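Local coordinates for MHC class I-like protein MILL2 (Mus musculus, PDB 6A97) that binds to heparan sulfate proteoglycans on the surface of fibroblasts, as a GPI-linked relative of the MHC class I heavy chains, at residues A[99-104]-A[163-169]; A[111-117]-A[130-136]; A[217-221]-A[273-278]. All blocks are in the same frame, centred on the assembly; numbering follows the deposited sequence.

How the contacts relate
Contacts 1 and 2 share the MHC-type platform formed by the alpha-1 and alpha-2 regions, their centres about 12 Å apart. Contact 1 lies at one end of the MHC-type groove, where helix 98-104 packs against helix 158-167; contact 2 is a hairpin of the eight-stranded sheet below, nested in the chain loop that contact 1 closes. They touch: Leu113 packs under Val100 and Ile101, and Tyr135 meets Lys104. Contact 3 comes later in the chain, joining the two sheets of the alpha-3 immunoglobulin domain; its centre is about 55 Å from that of contact 1 and 43 Å from that of contact 2. The platform contacts and the alpha-3 contact thus lie in separate domains, on opposite sides of the chain's centre, and do not touch.

Contact 1 (A[99-104]-A[163-169]); sequences EVINQK and FWKTHAP
Val100 packs its CG2 branch against the chain where helix 163-167 ends, 3.6 Å from His167 O and 3.9 Å from Ala168 CA; this methyl stands anti to the valine's own carbonyl carbon. Beside it, Trp164 inserts its six-membered ring between the helices: Gln103 CB lies 4.0 Å from Trp164 CH2, and the Lys104 chain crosses the indole at about a right angle, bringing NZ to 3.6 Å from Trp164 CZ2. A bend at chi2 (-54°) carries the lysine tail round to that ring. The more solvent-facing side is more polar, and Glu99 and Phe163 give it thinner contact. Gln103 OE1 approaches the edge of Phe163, 3.5 Å from CZ, its amide steeply inclined to the ring, while Glu99 CG meets His167 at the ring edge. The imidazole is held from its own helix, ND1 donating almost straight (170°) to Phe163 O at 2.7 Å; Thr166 OG1 reaches that oxygen from the other face of the carbonyl plane. A water accepts from Val100 N and also lies within hydrogen-bonding distance of His167 O. The axes of the two short helical segments come within 10.4 Å, their N-to-C directions 133° apart, at one end of the MHC-type groove above strands 138-144 and 149-152, where Phe140 meets Trp164 edge-to-face and Leu141 packs against Ala168.

Contact 2 (A[111-117]-A[130-136]); sequences HTLQATL and FWHLGYD
Asp136 turns its carboxylate back onto His111 and Thr112, closing the end of a paired ladder. OD2 accepts from His111 ND1 through its syn lone pair at 2.8 Å, nearly in the imidazole plane, and OD1 takes the Thr112 amide at 3.0 Å; a water links OD1 to Thr112 OG1. The Tyr135 hydroxyl lies over a face of the same imidazole, whose NE2 is bonded to Glu108 O. The segments belong to the antiparallel hairpin of strands 113-121 and 127-135, which begins the alpha-2 half of the MHC-type sheet, with two-way amide bonds at Gln114-Gly134 and Thr116-His132. Leu117 can be followed outward: CB stands 3.5 Å from Phe130 O and 3.7 Å from Trp131 CG; CG then occupies the place between backbone N and carbonyl carbon (chi1 65°), sending CD2 over the indole, a CH-pi contact 3.7 Å from the centroid of its five-membered ring. Ala115 CB presses tightly on Leu133 CD2 at 3.5 Å. Leu93 of helix 75-96 packs on Leu117 and Trp131, while on the other face Gln114 NE2 bonds the backbone of another protein chain and Thr116 OG1 bonds Asn28.

Contact 3 (A[217-221]-A[273-278]); sequences VTLTC and EPQFSC
The disulfide that pins the two sheets of an immunoglobulin domain forms one end of this contact, linking Cys221 SG to Cys278 SG at 2.0 Å. Both sulfurs stand anti to their backbone nitrogens, which directs each into the interior from its own strand; the bridge twists with chi3 of -78°. Next to it, Leu219 packs between the sheets, sending its two methyls to different partners: CD1 rests 3.8 Å from Phe276 CB and approaches the ring obliquely, while CD2 meets Glu273 CG at 3.8 Å. In the C1-set sandwich of the alpha-3 region, strand 217-226 belongs to one four-stranded sheet and strand 276-282 to the other, and Trp235 of the second sheet packs on Leu219, Cys221 and Phe276 around the bridge. Farther from the sulfurs, the short 3-10 turn 273-275 leads into strand 276-278, its Glu273 O accepting the Phe276 amide at 3.0 Å. The Glu273 side chain bends beyond CB and crosses Val217 at about a right angle, laying OE2 3.7 Å from Val217 CG2, while OE1 receives a weak bond from Gly271 N.

Contact 1 (A[99-104]-A[163-169])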
loop_
_atom_site.group_PDB
_atom_site.type_symbol
_atom_site.label_atom_id
_atom_site.label_comp_id
_atom_site.label_asym_id
_atom_site.label_seq_id
_atom_site.Cartn_x
_atom_site.Cartn_y
_atom_site.Cartn_z
ATOM N N GLU A 99 -30.582 20.991 22.612
ATOM C CA GLU A 99 -31.888 20.344 22.603
ATOM C C GLU A 99 -31.762 18.840 22.370
ATOM O O GLU A 99 -32.491 18.056 22.975
ATOM C CB GLU A 99 -32.799 20.981 21.553
ATOM C CG GLU A 99 -34.225 21.206 22.045
ATOM C CD GLU A 99 -34.348 22.392 22.998
ATOM O OE1 GLU A 99 -33.314 22.999 23.357
ATOM O OE2 GLU A 99 -35.487 22.713 23.400
ATOM N N VAL A 100 -30.828 18.434 21.515
ATOM C CA VAL A 100 -30.565 17.008 21.327
ATOM C C VAL A 100 -30.082 16.397 22.639
ATOM O O VAL A 100 -30.540 15.328 23.048
ATOM C CB VAL A 100 -29.528 16.750 20.215
ATOM C CG1 VAL A 100 -29.045 15.306 20.261
ATOM C CG2 VAL A 100 -30.127 17.068 18.848
ATOM N N ILE A 101 -29.170 17.093 23.310
ATOM C CA ILE A 101 -28.664 16.638 24.600
ATOM C C ILE A 101 -29.778 16.518 25.644
ATOM O O ILE A 101 -29.852 15.525 26.372
ATOM C CB ILE A 101 -27.563 17.582 25.131
ATOM C CG1 ILE A 101 -26.283 17.419 24.305
ATOM C CG2 ILE A 101 -27.282 17.307 26.597
ATOM C CD1 ILE A 101 -25.185 18.394 24.671
ATOM N N ASN A 102 -30.644 17.525 25.718
ATOM C CA ASN A 102 -31.760 17.495 26.664
ATOM C C ASN A 102 -32.694 16.307 26.430
ATOM O O ASN A 102 -33.103 15.632 27.371
ATOM C CB ASN A 102 -32.549 18.800 26.594
ATOM C CG ASN A 102 -31.854 19.936 27.322
ATOM O OD1 ASN A 102 -31.226 19.727 28.359
ATOM N ND2 ASN A 102 -31.957 21.145 26.778
ATOM N N GLN A 103 -33.014 16.042 25.166
ATOM C CA GLN A 103 -33.944 14.969 24.817
ATOM C C GLN A 103 -33.342 13.591 25.061
ATOM O O GLN A 103 -34.029 12.699 25.548
ATOM C CB GLN A 103 -34.394 15.096 23.355
ATOM C CG GLN A 103 -35.194 16.357 23.048
ATOM C CD GLN A 103 -36.465 16.476 23.891
ATOM O OE1 GLN A 103 -37.190 15.496 24.096
ATOM N NE2 GLN A 103 -36.728 17.682 24.394
ATOM N N LYS A 104 -32.061 13.424 24.741
ATOM C CA LYS A 104 -31.388 12.150 24.977
ATOM C C LYS A 104 -31.103 11.924 26.460
ATOM O O LYS A 104 -31.003 10.783 26.918
ATOM C CB LYS A 104 -30.085 12.066 24.178
ATOM C CG LYS A 104 -30.292 11.829 22.685
ATOM C CD LYS A 104 -31.164 10.598 22.439
ATOM C CE LYS A 104 -31.180 10.213 20.964
ATOM N NZ LYS A 104 -32.203 9.168 20.667
ATOM N N PHE A 163 -39.730 15.025 14.484
ATOM C CA PHE A 163 -39.260 15.365 15.819
ATOM C C PHE A 163 -37.798 15.813 15.823
ATOM O O PHE A 163 -37.472 16.868 16.371
ATOM C CB PHE A 163 -39.441 14.174 16.764
ATOM C CG PHE A 163 -39.060 14.461 18.195
ATOM C CD1 PHE A 163 -37.753 14.294 18.634
ATOM C CD2 PHE A 163 -40.015 14.887 19.105
ATOM C CE1 PHE A 163 -37.405 14.555 19.948
ATOM C CE2 PHE A 163 -39.675 15.151 20.421
ATOM C CZ PHE A 163 -38.370 14.984 20.844
ATOM N N TRP A 164 -36.922 15.015 15.216
ATOM C CA TRP A 164 -35.491 15.311 15.242
ATOM C C TRP A 164 -35.125 16.416 14.258
ATOM O O TRP A 164 -34.143 17.125 14.459
ATOM C CB TRP A 164 -34.659 14.047 14.958
ATOM C CG TRP A 164 -34.716 13.054 16.080
ATOM C CD1 TRP A 164 -35.241 11.796 16.034
ATOM C CD2 TRP A 164 -34.264 13.249 17.429
ATOM N NE1 TRP A 164 -35.136 11.192 17.263
ATOM C CE2 TRP A 164 -34.545 12.064 18.138
ATOM C CE3 TRP A 164 -33.647 14.309 18.102
ATOM C CZ2 TRP A 164 -34.223 11.905 19.484
ATOM C CZ3 TRP A 164 -33.334 14.153 19.439
ATOM C CH2 TRP A 164 -33.619 12.957 20.116
ATOM N N LYS A 165 -35.910 16.569 13.197
ATOM C CA LYS A 165 -35.670 17.653 12.249
ATOM C C LYS A 165 -35.864 19.026 12.904
ATOM O O LYS A 165 -35.314 20.023 12.438
ATOM C CB LYS A 165 -36.585 17.525 11.028
ATOM C CG LYS A 165 -36.111 16.522 9.983
ATOM C CD LYS A 165 -37.036 16.520 8.775
ATOM C CE LYS A 165 -36.667 15.434 7.770
ATOM N NZ LYS A 165 -35.404 15.716 7.028
ATOM N N THR A 166 -36.638 19.073 13.986
ATOM C CA THR A 166 -36.924 20.339 14.660
ATOM C C THR A 166 -36.080 20.563 15.915
ATOM O O THR A 166 -35.895 21.702 16.342
ATOM C CB THR A 166 -38.413 20.449 15.060
ATOM O OG1 THR A 166 -38.683 19.590 16.175
ATOM C CG2 THR A 166 -39.317 20.081 13.893
ATOM N N HIS A 167 -35.574 19.486 16.508
ATOM C CA HIS A 167 -34.807 19.600 17.749
ATOM C C HIS A 167 -33.301 19.530 17.515
ATOM O O HIS A 167 -32.514 19.748 18.435
ATOM C CB HIS A 167 -35.229 18.514 18.741
ATOM C CG HIS A 167 -36.609 18.705 19.287
ATOM N ND1 HIS A 167 -37.731 18.203 18.666
ATOM C CD2 HIS A 167 -37.047 19.345 20.397
ATOM C CE1 HIS A 167 -38.802 18.524 19.369
ATOM N NE2 HIS A 167 -38.415 19.217 20.425
ATOM N N ALA A 168 -32.908 19.221 16.285
ATOM C CA ALA A 168 -31.499 19.204 15.912
ATOM C C ALA A 168 -31.000 20.644 15.756
ATOM O O ALA A 168 -31.811 21.551 15.575
ATOM C CB ALA A 168 -31.306 18.405 14.625
ATOM N N PRO A 169 -29.669 20.863 15.838
ATOM C CA PRO A 169 -29.082 22.209 15.717
ATOM C C PRO A 169 -29.674 23.044 14.578
ATOM O O PRO A 169 -29.754 22.563 13.448
ATOM C CB PRO A 169 -27.604 21.914 15.454
ATOM C CG PRO A 169 -27.354 20.646 16.194
ATOM C CD PRO A 169 -28.635 19.843 16.100
HETATM O O HOH W 1 -29.943 20.170 19.445
#

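Contact 2 (A[111-117]-A[130-136])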
loop_
_atom_site.group_PDB
_atom_site.type_symbol
_atom_site.label_atom_id
_atom_site.label_comp_id
_atom_site.label_asym_id
_atom_site.label_seq_id
_atom_site.Cartn_x
_atom_site.Cartn_y
_atom_site.Cartn_z
ATOM N N HIS A 111 -26.125 5.853 27.894
ATOM C CA HIS A 111 -26.063 5.970 26.441
ATOM C C HIS A 111 -24.929 6.886 25.998
ATOM O O HIS A 111 -24.402 7.663 26.794
ATOM C CB HIS A 111 -27.394 6.476 25.893
ATOM C CG HIS A 111 -28.554 5.603 26.250
ATOM N ND1 HIS A 111 -28.948 4.537 25.471
ATOM C CD2 HIS A 111 -29.398 5.629 27.309
ATOM C CE1 HIS A 111 -29.989 3.947 26.032
ATOM N NE2 HIS A 111 -30.282 4.591 27.147
ATOM N N THR A 112 -24.564 6.788 24.722
ATOM C CA THR A 112 -23.414 7.512 24.190
ATOM C C THR A 112 -23.790 8.441 23.040
ATOM O O THR A 112 -24.231 7.984 21.985
ATOM C CB THR A 112 -22.326 6.538 23.687
ATOM O OG1 THR A 112 -22.092 5.523 24.672
ATOM C CG2 THR A 112 -21.026 7.283 23.395
ATOM N N LEU A 113 -23.598 9.741 23.238
ATOM C CA LEU A 113 -23.830 10.721 22.179
ATOM C C LEU A 113 -22.513 11.237 21.619
ATOM O O LEU A 113 -21.660 11.723 22.365
ATOM C CB LEU A 113 -24.668 11.893 22.694
ATOM C CG LEU A 113 -25.009 12.966 21.659
ATOM C CD1 LEU A 113 -25.940 12.404 20.569
ATOM C CD2 LEU A 113 -25.625 14.181 22.334
ATOM N N GLN A 114 -22.356 11.127 20.299
ATOM C CA GLN A 114 -21.139 11.564 19.620
ATOM C C GLN A 114 -21.465 12.491 18.467
ATOM O O GLN A 114 -22.554 12.431 17.895
ATOM C CB GLN A 114 -20.345 10.367 19.086
ATOM C CG GLN A 114 -19.841 9.401 20.152
ATOM C CD GLN A 114 -19.400 8.070 19.555
ATOM O OE1 GLN A 114 -20.166 7.107 19.536
ATOM N NE2 GLN A 114 -18.168 8.017 19.052
ATOM N N ALA A 115 -20.508 13.333 18.108
ATOM C CA ALA A 115 -20.648 14.161 16.927
ATOM C C ALA A 115 -19.318 14.246 16.207
ATOM O O ALA A 115 -18.269 14.315 16.838
ATOM C CB ALA A 115 -21.149 15.557 17.296
ATOM N N THR A 116 -19.351 14.221 14.882
ATOM C CA THR A 116 -18.164 14.587 14.135
ATOM C C THR A 116 -18.570 15.661 13.142
ATOM O O THR A 116 -19.631 15.587 12.518
ATOM C CB THR A 116 -17.501 13.381 13.434
ATOM O OG1 THR A 116 -16.265 13.804 12.853
ATOM C CG2 THR A 116 -18.399 12.770 12.334
ATOM N N LEU A 117 -17.738 16.684 13.015
ATOM C CA LEU A 117 -18.109 17.813 12.182
ATOM C C LEU A 117 -16.875 18.571 11.762
ATOM O O LEU A 117 -15.802 18.392 12.339
ATOM C CB LEU A 117 -19.091 18.710 12.939
ATOM C CG LEU A 117 -18.617 19.436 14.207
ATOM C CD1 LEU A 117 -18.227 20.894 13.925
ATOM C CD2 LEU A 117 -19.633 19.317 15.335
ATOM N N PHE A 130 -19.350 19.392 6.885
ATOM C CA PHE A 130 -20.076 18.186 7.271
ATOM C C PHE A 130 -20.415 18.208 8.757
ATOM O O PHE A 130 -19.726 18.854 9.550
ATOM C CB PHE A 130 -19.266 16.926 6.927
ATOM C CG PHE A 130 -17.947 16.823 7.652
ATOM C CD1 PHE A 130 -16.801 17.404 7.126
ATOM C CD2 PHE A 130 -17.852 16.133 8.852
ATOM C CE1 PHE A 130 -15.589 17.311 7.792
ATOM C CE2 PHE A 130 -16.641 16.031 9.519
ATOM C CZ PHE A 130 -15.510 16.624 8.990
ATOM N N TRP A 131 -21.478 17.501 9.130
ATOM C CA TRP A 131 -21.861 17.377 10.534
ATOM C C TRP A 131 -22.718 16.131 10.738
ATOM O O TRP A 131 -23.837 16.041 10.224
ATOM C CB TRP A 131 -22.606 18.629 10.999
ATOM C CG TRP A 131 -22.786 18.741 12.485
ATOM C CD1 TRP A 131 -22.917 17.719 13.380
ATOM C CD2 TRP A 131 -22.836 19.952 13.251
ATOM N NE1 TRP A 131 -23.054 18.218 14.654
ATOM C CE2 TRP A 131 -23.008 19.587 14.602
ATOM C CE3 TRP A 131 -22.756 21.311 12.925
ATOM C CZ2 TRP A 131 -23.104 20.530 15.628
ATOM C CZ3 TRP A 131 -22.852 22.247 13.945
ATOM C CH2 TRP A 131 -23.027 21.852 15.278
ATOM N N HIS A 132 -22.181 15.171 11.487
ATOM C CA HIS A 132 -22.895 13.935 11.790
ATOM C C HIS A 132 -23.032 13.734 13.292
ATOM O O HIS A 132 -22.134 14.087 14.055
ATOM C CB HIS A 132 -22.177 12.726 11.185
ATOM C CG HIS A 132 -21.816 12.888 9.741
ATOM N ND1 HIS A 132 -22.689 12.594 8.715
ATOM C CD2 HIS A 132 -20.670 13.307 9.152
ATOM C CE1 HIS A 132 -22.098 12.830 7.557
ATOM N NE2 HIS A 132 -20.873 13.265 7.794
ATOM N N LEU A 133 -24.159 13.173 13.716
ATOM C CA LEU A 133 -24.327 12.761 15.103
ATOM C C LEU A 133 -24.424 11.244 15.176
ATOM O O LEU A 133 -24.947 10.597 14.264
ATOM C CB LEU A 133 -25.573 13.394 15.727
ATOM C CG LEU A 133 -25.677 14.919 15.745
ATOM C CD1 LEU A 133 -27.022 15.342 16.298
ATOM C CD2 LEU A 133 -24.559 15.501 16.580
ATOM N N GLY A 134 -23.921 10.683 16.266
ATOM C CA GLY A 134 -23.987 9.253 16.490
ATOM C C GLY A 134 -24.568 8.983 17.859
ATOM O O GLY A 134 -24.286 9.705 18.819
ATOM N N TYR A 135 -25.387 7.944 17.952
ATOM C CA TYR A 135 -26.023 7.591 19.213
ATOM C C TYR A 135 -25.859 6.101 19.457
ATOM O O TYR A 135 -26.213 5.287 18.603
ATOM C CB TYR A 135 -27.507 7.974 19.207
ATOM C CG TYR A 135 -28.166 7.845 20.561
ATOM C CD1 TYR A 135 -27.791 8.670 21.617
ATOM C CD2 TYR A 135 -29.159 6.901 20.789
ATOM C CE1 TYR A 135 -28.388 8.559 22.858
ATOM C CE2 TYR A 135 -29.762 6.784 22.028
ATOM C CZ TYR A 135 -29.373 7.614 23.058
ATOM O OH TYR A 135 -29.973 7.500 24.291
ATOM N N ASP A 136 -25.302 5.761 20.617
ATOM C CA ASP A 136 -24.998 4.379 20.975
ATOM C C ASP A 136 -24.227 3.654 19.874
ATOM O O ASP A 136 -24.498 2.492 19.571
ATOM C CB ASP A 136 -26.285 3.623 21.319
ATOM C CG ASP A 136 -26.824 3.995 22.688
ATOM O OD1 ASP A 136 -26.025 4.467 23.530
ATOM O OD2 ASP A 136 -28.038 3.819 22.925
HETATM O O HOH W 2 -23.790 3.336 24.369
#

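Contact 3 (A[217-221]-A[273-278])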
loop_
_atom_site.group_PDB
_atom_site.type_symbol
_atom_site.label_atom_id
_atom_site.label_comp_id
_atom_site.label_asym_id
_atom_site.label_seq_id
_atom_site.Cartn_x
_atom_site.Cartn_y
_atom_site.Cartn_z
ATOM N N VAL A 217 7.963 -20.558 8.192
ATOM C CA VAL A 217 8.686 -19.382 8.638
ATOM C C VAL A 217 7.797 -18.173 8.416
ATOM O O VAL A 217 7.361 -17.919 7.294
ATOM C CB VAL A 217 10.019 -19.192 7.887
ATOM C CG1 VAL A 217 10.630 -17.842 8.238
ATOM C CG2 VAL A 217 10.983 -20.327 8.212
ATOM N N THR A 218 7.512 -17.435 9.481
ATOM C CA THR A 218 6.723 -16.220 9.350
ATOM C C THR A 218 7.636 -15.036 9.054
ATOM O O THR A 218 8.507 -14.694 9.857
ATOM C CB THR A 218 5.897 -15.937 10.618
ATOM O OG1 THR A 218 4.966 -17.006 10.829
ATOM C CG2 THR A 218 5.131 -14.631 10.479
ATOM N N LEU A 219 7.452 -14.433 7.884
ATOM C CA LEU A 219 8.194 -13.238 7.504
ATOM C C LEU A 219 7.384 -12.009 7.869
ATOM O O LEU A 219 6.238 -11.873 7.444
ATOM C CB LEU A 219 8.504 -13.234 6.005
ATOM C CG LEU A 219 9.310 -14.414 5.455
ATOM C CD1 LEU A 219 9.428 -14.327 3.934
ATOM C CD2 LEU A 219 10.679 -14.465 6.093
ATOM N N THR A 220 7.966 -11.114 8.654
ATOM C CA THR A 220 7.246 -9.911 9.046
ATOM C C THR A 220 7.958 -8.659 8.562
ATOM O O THR A 220 9.131 -8.434 8.864
ATOM C CB THR A 220 7.063 -9.834 10.564
ATOM O OG1 THR A 220 6.335 -10.985 11.007
ATOM C CG2 THR A 220 6.301 -8.568 10.949
ATOM N N CYS A 221 7.236 -7.855 7.796
ATOM C CA CYS A 221 7.751 -6.589 7.315
ATOM C C CYS A 221 7.138 -5.438 8.105
ATOM O O CYS A 221 5.917 -5.338 8.207
ATOM C CB CYS A 221 7.455 -6.428 5.827
ATOM S SG CYS A 221 7.992 -4.862 5.148
ATOM N N GLU A 273 12.880 -17.999 2.063
ATOM C CA GLU A 273 13.004 -16.580 2.419
ATOM C C GLU A 273 13.660 -15.686 1.351
ATOM O O GLU A 273 13.153 -14.598 1.090
ATOM C CB GLU A 273 13.764 -16.427 3.743
ATOM C CG GLU A 273 13.124 -17.137 4.926
ATOM C CD GLU A 273 13.706 -18.518 5.157
ATOM O OE1 GLU A 273 13.990 -19.215 4.162
ATOM O OE2 GLU A 273 13.880 -18.904 6.333
ATOM N N PRO A 274 14.779 -16.129 0.732
ATOM C CA PRO A 274 15.384 -15.290 -0.317
ATOM C C PRO A 274 14.449 -14.897 -1.464
ATOM O O PRO A 274 14.698 -13.886 -2.117
ATOM C CB PRO A 274 16.519 -16.171 -0.850
ATOM C CG PRO A 274 16.920 -16.986 0.316
ATOM C CD PRO A 274 15.652 -17.272 1.070
ATOM N N GLN A 275 13.394 -15.671 -1.698
ATOM C CA GLN A 275 12.470 -15.387 -2.793
ATOM C C GLN A 275 11.567 -14.187 -2.521
ATOM O O GLN A 275 10.926 -13.672 -3.436
ATOM C CB GLN A 275 11.594 -16.607 -3.081
ATOM C CG GLN A 275 12.355 -17.859 -3.471
ATOM C CD GLN A 275 11.432 -19.034 -3.725
ATOM O OE1 GLN A 275 10.370 -18.884 -4.332
ATOM N NE2 GLN A 275 11.830 -20.210 -3.259
ATOM N N PHE A 276 11.511 -13.741 -1.270
ATOM C CA PHE A 276 10.509 -12.752 -0.877
ATOM C C PHE A 276 11.104 -11.397 -0.504
ATOM O O PHE A 276 12.069 -11.312 0.255
ATOM C CB PHE A 276 9.676 -13.297 0.287
ATOM C CG PHE A 276 8.809 -14.468 -0.091
ATOM C CD1 PHE A 276 9.315 -15.756 -0.064
ATOM C CD2 PHE A 276 7.494 -14.277 -0.484
ATOM C CE1 PHE A 276 8.527 -16.834 -0.420
ATOM C CE2 PHE A 276 6.698 -15.351 -0.837
ATOM C CZ PHE A 276 7.217 -16.631 -0.807
ATOM N N SER A 277 10.513 -10.339 -1.046
ATOM C CA SER A 277 10.931 -8.977 -0.735
ATOM C C SER A 277 9.727 -8.147 -0.318
ATOM O O SER A 277 8.627 -8.339 -0.835
ATOM C CB SER A 277 11.624 -8.332 -1.937
ATOM O OG SER A 277 12.699 -9.135 -2.390
ATOM N N CYS A 278 9.940 -7.230 0.621
ATOM C CA CYS A 278 8.893 -6.311 1.056
ATOM C C CYS A 278 9.117 -4.923 0.473
ATOM O O CYS A 278 10.216 -4.384 0.554
ATOM C CB CYS A 278 8.844 -6.227 2.582
ATOM S SG CYS A 278 7.507 -5.182 3.199
#